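Local atomic coordinates of threonine--tRNA ligase catalytic subunit (Aeropyrum pernix, PDB entry 3A32), a protein that probably attaches threonine to its cognate tRNA, first activating the amino acid with ATP, and lacks a cis-editing domain. Residues A[362-372]-A[435-446]. Sequence-based numbering, arbitrary orientation.
Sequences SIAKGLLDKGF and AADAVENLAAVA
Lys370 NZ forms a salt bridge with Glu440 OE2 at 2.9 Å, meeting that oxygen on its syn side, 30° out of the carboxylate plane. The glutamate starts out pointing away from helix 353-369, and a bend at chi2 (-63°) folds its carboxylate back to the lysine. On the way, Lys370 lays CD tightly against Ala443 CB (3.5 Å) and CE against Val439 CG1. A methionine in its place would probably leave the Glu440 carboxylate without its charged mate. Val439 straddles the crossing: CG2 rests on Ile363 CA (3.7 Å), while CG1 presses on the backbone of Gly366, where a CB would clash with CG2. Ile363 fits as a knob into the hole formed by Ala435, Ala438, Val439 and Leu442, with its CG2 3.6 Å from Leu442 CD1. At the Schellman motif of Gly371, Phe372 N bonds back to Leu367 O; the Phe372 ring turns its edge to Ala443 CB and meets Ala446 CB obliquely, 3.4 Å from CZ. Helical segments 362-369 and 435-446 cross at -48° within the anticodon-binding domain beside its mixed sheet; Leu367 touches Val374 of strand 373-380, whereas Ile363, Ala438 and Leu442 converge on Leu413 of strand 412-419.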
ATOM      1  N   SER A 362      -9.727  29.321  -6.642  1.00 11.32           N
ATOM      2  CA  SER A 362      -8.347  29.397  -6.140  1.00 11.48           C
ATOM      3  C   SER A 362      -8.110  28.597  -4.854  1.00 11.87           C
ATOM      4  O   SER A 362      -7.099  27.894  -4.734  1.00 11.56           O
ATOM      5  CB  SER A 362      -7.936  30.815  -5.907  1.00 12.11           C
ATOM      6  OG  SER A 362      -7.893  31.477  -7.128  1.00 13.59           O
ATOM      7  N   ILE A 363      -9.024  28.711  -3.889  1.00 12.44           N
ATOM      8  CA  ILE A 363      -8.935  27.875  -2.674  1.00 13.02           C
ATOM      9  C   ILE A 363      -8.919  26.391  -3.069  1.00 12.77           C
ATOM     10  O   ILE A 363      -8.060  25.660  -2.623  1.00 14.62           O
ATOM     11  CB  ILE A 363     -10.066  28.175  -1.630  1.00 13.26           C
ATOM     12  CG1 ILE A 363      -9.887  29.588  -1.021  1.00 13.43           C
ATOM     13  CG2 ILE A 363     -10.106  27.063  -0.521  1.00 11.81           C
ATOM     14  CD1 ILE A 363     -11.105  30.108  -0.196  1.00 12.46           C
ATOM     15  N   ALA A 364      -9.837  25.961  -3.929  1.00 12.56           N
ATOM     16  CA  ALA A 364      -9.887  24.559  -4.373  1.00 11.87           C
ATOM     17  C   ALA A 364      -8.569  24.117  -4.954  1.00 12.19           C
ATOM     18  O   ALA A 364      -8.017  23.093  -4.516  1.00 12.35           O
ATOM     19  CB  ALA A 364     -11.019  24.331  -5.375  1.00 10.35           C
ATOM     20  N   LYS A 365      -8.042  24.883  -5.916  1.00 12.73           N
ATOM     21  CA  LYS A 365      -6.735  24.566  -6.519  1.00 14.22           C
ATOM     22  C   LYS A 365      -5.633  24.514  -5.482  1.00 11.85           C
ATOM     23  O   LYS A 365      -4.783  23.633  -5.536  1.00 10.61           O
ATOM     24  CB  LYS A 365      -6.313  25.582  -7.600  1.00 14.65           C
ATOM     25  CG  LYS A 365      -7.074  25.486  -8.911  1.00 19.34           C
ATOM     26  CD  LYS A 365      -6.773  26.735  -9.850  1.00 19.71           C
ATOM     27  CE  LYS A 365      -7.826  26.869 -10.988  1.00 26.07           C
ATOM     28  NZ  LYS A 365      -8.739  25.669 -11.123  1.00 28.49           N
ATOM     29  N   GLY A 366      -5.624  25.494  -4.580  1.00 10.97           N
ATOM     30  CA  GLY A 366      -4.562  25.580  -3.590  1.00 10.28           C
ATOM     31  C   GLY A 366      -4.590  24.378  -2.635  1.00  9.32           C
ATOM     32  O   GLY A 366      -3.534  23.819  -2.278  1.00 10.07           O
ATOM     33  N   LEU A 367      -5.785  24.012  -2.178  1.00  8.28           N
ATOM     34  CA  LEU A 367      -5.959  22.757  -1.324  1.00  7.67           C
ATOM     35  C   LEU A 367      -5.543  21.470  -2.049  1.00  7.62           C
ATOM     36  O   LEU A 367      -4.907  20.602  -1.452  1.00  7.93           O
ATOM     37  CB  LEU A 367      -7.404  22.636  -0.856  1.00  5.49           C
ATOM     38  CG  LEU A 367      -7.737  23.777   0.125  1.00  4.97           C
ATOM     39  CD1 LEU A 367      -9.233  23.771   0.331  1.00  5.27           C
ATOM     40  CD2 LEU A 367      -6.989  23.622   1.431  1.00  4.59           C
ATOM     41  N   LEU A 368      -5.893  21.353  -3.335  1.00  7.95           N
ATOM     42  CA  LEU A 368      -5.417  20.242  -4.167  1.00  9.70           C
ATOM     43  C   LEU A 368      -3.915  20.208  -4.228  1.00  9.85           C
ATOM     44  O   LEU A 368      -3.348  19.175  -4.067  1.00  9.45           O
ATOM     45  CB  LEU A 368      -6.004  20.283  -5.582  1.00 10.42           C
ATOM     46  CG  LEU A 368      -7.484  19.879  -5.716  1.00 12.36           C
ATOM     47  CD1 LEU A 368      -8.132  20.493  -6.959  1.00 13.38           C
ATOM     48  CD2 LEU A 368      -7.594  18.360  -5.757  1.00 13.54           C
ATOM     49  N   ASP A 369      -3.264  21.352  -4.413  1.00 11.24           N
ATOM     50  CA  ASP A 369      -1.796  21.412  -4.448  1.00 12.86           C
ATOM     51  C   ASP A 369      -1.136  21.035  -3.109  1.00 12.97           C
ATOM     52  O   ASP A 369      -0.001  20.544  -3.100  1.00 12.94           O
ATOM     53  CB  ASP A 369      -1.308  22.802  -4.873  1.00 13.76           C
ATOM     54  CG  ASP A 369      -1.610  23.119  -6.331  1.00 19.62           C
ATOM     55  OD1 ASP A 369      -2.039  22.226  -7.128  1.00 26.27           O
ATOM     56  OD2 ASP A 369      -1.400  24.293  -6.706  1.00 25.73           O
ATOM     57  N   LYS A 370      -1.818  21.279  -1.981  1.00 12.21           N
ATOM     58  CA  LYS A 370      -1.326  20.757  -0.678  1.00 11.45           C
ATOM     59  C   LYS A 370      -1.539  19.242  -0.471  1.00 10.90           C
ATOM     60  O   LYS A 370      -1.078  18.657   0.516  1.00  8.57           O
ATOM     61  CB  LYS A 370      -1.880  21.593   0.471  1.00 12.66           C
ATOM     62  CG  LYS A 370      -1.284  23.027   0.474  1.00 14.17           C
ATOM     63  CD  LYS A 370      -1.349  23.647   1.822  1.00 17.64           C
ATOM     64  CE  LYS A 370      -0.893  25.077   1.786  1.00 17.97           C
ATOM     65  NZ  LYS A 370       0.582  25.116   1.815  1.00 19.20           N
ATOM     66  N   GLY A 371      -2.251  18.610  -1.423  1.00  9.29           N
ATOM     67  CA  GLY A 371      -2.423  17.168  -1.386  1.00  7.34           C
ATOM     68  C   GLY A 371      -3.757  16.705  -0.798  1.00  6.42           C
ATOM     69  O   GLY A 371      -3.898  15.529  -0.449  1.00  5.09           O
ATOM     70  N   PHE A 372      -4.732  17.618  -0.696  1.00  5.31           N
ATOM     71  CA  PHE A 372      -6.028  17.324  -0.078  1.00  4.86           C
ATOM     72  C   PHE A 372      -7.024  16.800  -1.078  1.00  5.68           C
ATOM     73  O   PHE A 372      -6.879  17.030  -2.312  1.00  4.82           O
ATOM     74  CB  PHE A 372      -6.628  18.573   0.593  1.00  4.57           C
ATOM     75  CG  PHE A 372      -5.840  19.062   1.789  1.00  4.33           C
ATOM     76  CD1 PHE A 372      -5.752  18.272   2.945  1.00  3.72           C
ATOM     77  CD2 PHE A 372      -5.227  20.306   1.770  1.00  2.00           C
ATOM     78  CE1 PHE A 372      -5.061  18.705   4.067  1.00  2.00           C
ATOM     79  CE2 PHE A 372      -4.510  20.759   2.883  1.00  3.94           C
ATOM     80  CZ  PHE A 372      -4.416  19.926   4.026  1.00  4.27           C
ATOM     81  N   ALA A 435      -6.582  34.644  -1.438  1.00 16.32           N
ATOM     82  CA  ALA A 435      -6.744  33.200  -1.684  1.00 15.49           C
ATOM     83  C   ALA A 435      -5.660  32.351  -1.033  1.00 14.35           C
ATOM     84  O   ALA A 435      -5.955  31.381  -0.370  1.00 14.41           O
ATOM     85  CB  ALA A 435      -6.824  32.910  -3.202  1.00 15.66           C
ATOM     86  N   ALA A 436      -4.414  32.728  -1.243  1.00 13.67           N
ATOM     87  CA  ALA A 436      -3.248  32.019  -0.723  1.00 13.30           C
ATOM     88  C   ALA A 436      -3.237  31.929   0.781  1.00 12.85           C
ATOM     89  O   ALA A 436      -2.882  30.898   1.347  1.00 13.76           O
ATOM     90  CB  ALA A 436      -1.968  32.733  -1.195  1.00 13.52           C
ATOM     91  N   ASP A 437      -3.573  33.039   1.423  1.00 11.61           N
ATOM     92  CA  ASP A 437      -3.657  33.123   2.851  1.00 11.62           C
ATOM     93  C   ASP A 437      -4.819  32.261   3.393  1.00 10.89           C
ATOM     94  O   ASP A 437      -4.679  31.593   4.435  1.00 11.47           O
ATOM     95  CB  ASP A 437      -3.835  34.587   3.254  1.00 12.91           C
ATOM     96  CG  ASP A 437      -3.607  34.799   4.717  1.00 17.53           C
ATOM     97  OD1 ASP A 437      -2.468  34.481   5.195  1.00 20.85           O
ATOM     98  OD2 ASP A 437      -4.567  35.248   5.391  1.00 19.49           O
ATOM     99  N   ALA A 438      -5.956  32.288   2.702  1.00  9.19           N
ATOM    100  CA  ALA A 438      -7.061  31.384   2.991  1.00  9.26           C
ATOM    101  C   ALA A 438      -6.624  29.916   2.898  1.00  8.68           C
ATOM    102  O   ALA A 438      -6.949  29.130   3.785  1.00  8.73           O
ATOM    103  CB  ALA A 438      -8.320  31.671   2.067  1.00  7.27           C
ATOM    104  N   VAL A 439      -5.906  29.545   1.836  1.00  8.57           N
ATOM    105  CA  VAL A 439      -5.435  28.155   1.678  1.00  8.67           C
ATOM    106  C   VAL A 439      -4.529  27.776   2.858  1.00  9.94           C
ATOM    107  O   VAL A 439      -4.649  26.680   3.418  1.00 11.25           O
ATOM    108  CB  VAL A 439      -4.738  27.906   0.294  1.00  8.81           C
ATOM    109  CG1 VAL A 439      -3.944  26.541   0.260  1.00  4.71           C
ATOM    110  CG2 VAL A 439      -5.766  28.019  -0.855  1.00  6.85           C
ATOM    111  N   GLU A 440      -3.667  28.694   3.279  1.00 10.88           N
ATOM    112  CA  GLU A 440      -2.736  28.390   4.354  1.00 12.17           C
ATOM    113  C   GLU A 440      -3.488  28.111   5.625  1.00 10.99           C
ATOM    114  O   GLU A 440      -3.223  27.116   6.299  1.00 11.23           O
ATOM    115  CB  GLU A 440      -1.713  29.519   4.558  1.00 13.22           C
ATOM    116  CG  GLU A 440      -0.777  29.711   3.377  1.00 16.26           C
ATOM    117  CD  GLU A 440       0.129  28.466   3.111  1.00 20.87           C
ATOM    118  OE1 GLU A 440       0.851  28.037   4.051  1.00 19.60           O
ATOM    119  OE2 GLU A 440       0.138  27.957   1.956  1.00 19.37           O
ATOM    120  N   ASN A 441      -4.459  28.969   5.906  1.00 10.59           N
ATOM    121  CA  ASN A 441      -5.294  28.891   7.092  1.00 11.15           C
ATOM    122  C   ASN A 441      -6.203  27.652   7.116  1.00 10.97           C
ATOM    123  O   ASN A 441      -6.428  27.081   8.190  1.00 11.99           O
ATOM    124  CB  ASN A 441      -6.158  30.172   7.202  1.00 11.63           C
ATOM    125  CG  ASN A 441      -5.325  31.411   7.516  1.00 13.74           C
ATOM    126  OD1 ASN A 441      -4.149  31.296   7.852  1.00 14.65           O
ATOM    127  ND2 ASN A 441      -5.933  32.595   7.421  1.00 12.06           N
ATOM    128  N   LEU A 442      -6.749  27.268   5.958  1.00  9.37           N
ATOM    129  CA  LEU A 442      -7.520  26.038   5.858  1.00  9.33           C
ATOM    130  C   LEU A 442      -6.597  24.847   6.045  1.00  9.86           C
ATOM    131  O   LEU A 442      -6.959  23.868   6.744  1.00 10.08           O
ATOM    132  CB  LEU A 442      -8.275  25.944   4.526  1.00  9.03           C
ATOM    133  CG  LEU A 442      -9.429  26.954   4.421  1.00  9.23           C
ATOM    134  CD1 LEU A 442      -9.916  27.095   3.053  1.00  7.43           C
ATOM    135  CD2 LEU A 442     -10.600  26.561   5.323  1.00  8.43           C
ATOM    136  N   ALA A 443      -5.392  24.919   5.463  1.00  9.40           N
ATOM    137  CA  ALA A 443      -4.415  23.833   5.669  1.00  8.68           C
ATOM    138  C   ALA A 443      -4.015  23.702   7.132  1.00  8.62           C
ATOM    139  O   ALA A 443      -3.835  22.572   7.622  1.00  8.72           O
ATOM    140  CB  ALA A 443      -3.192  23.978   4.764  1.00  7.32           C
ATOM    141  N   ALA A 444      -3.933  24.832   7.854  1.00  7.63           N
ATOM    142  CA  ALA A 444      -3.693  24.776   9.324  1.00  7.00           C
ATOM    143  C   ALA A 444      -4.793  24.051  10.111  1.00  7.27           C
ATOM    144  O   ALA A 444      -4.500  23.334  11.077  1.00  7.51           O
ATOM    145  CB  ALA A 444      -3.482  26.231   9.920  1.00  5.25           C
ATOM    146  N   VAL A 445      -6.053  24.286   9.752  1.00  7.31           N
ATOM    147  CA  VAL A 445      -7.175  23.591  10.368  1.00  8.96           C
ATOM    148  C   VAL A 445      -7.044  22.077  10.103  1.00 10.38           C
ATOM    149  O   VAL A 445      -7.260  21.264  11.012  1.00 11.93           O
ATOM    150  CB  VAL A 445      -8.519  24.122   9.818  1.00  9.80           C
ATOM    151  CG1 VAL A 445      -9.644  23.126  10.037  1.00 11.52           C
ATOM    152  CG2 VAL A 445      -8.872  25.523  10.425  1.00  9.02           C
ATOM    153  N   ALA A 446      -6.659  21.714   8.870  1.00 10.52           N
ATOM    154  CA  ALA A 446      -6.465  20.330   8.468  1.00 10.81           C
ATOM    155  C   ALA A 446      -5.336  19.641   9.226  1.00 11.90           C
ATOM    156  O   ALA A 446      -5.462  18.486   9.586  1.00 12.32           O
ATOM    157  CB  ALA A 446      -6.211  20.234   6.956  1.00  9.86           C
TER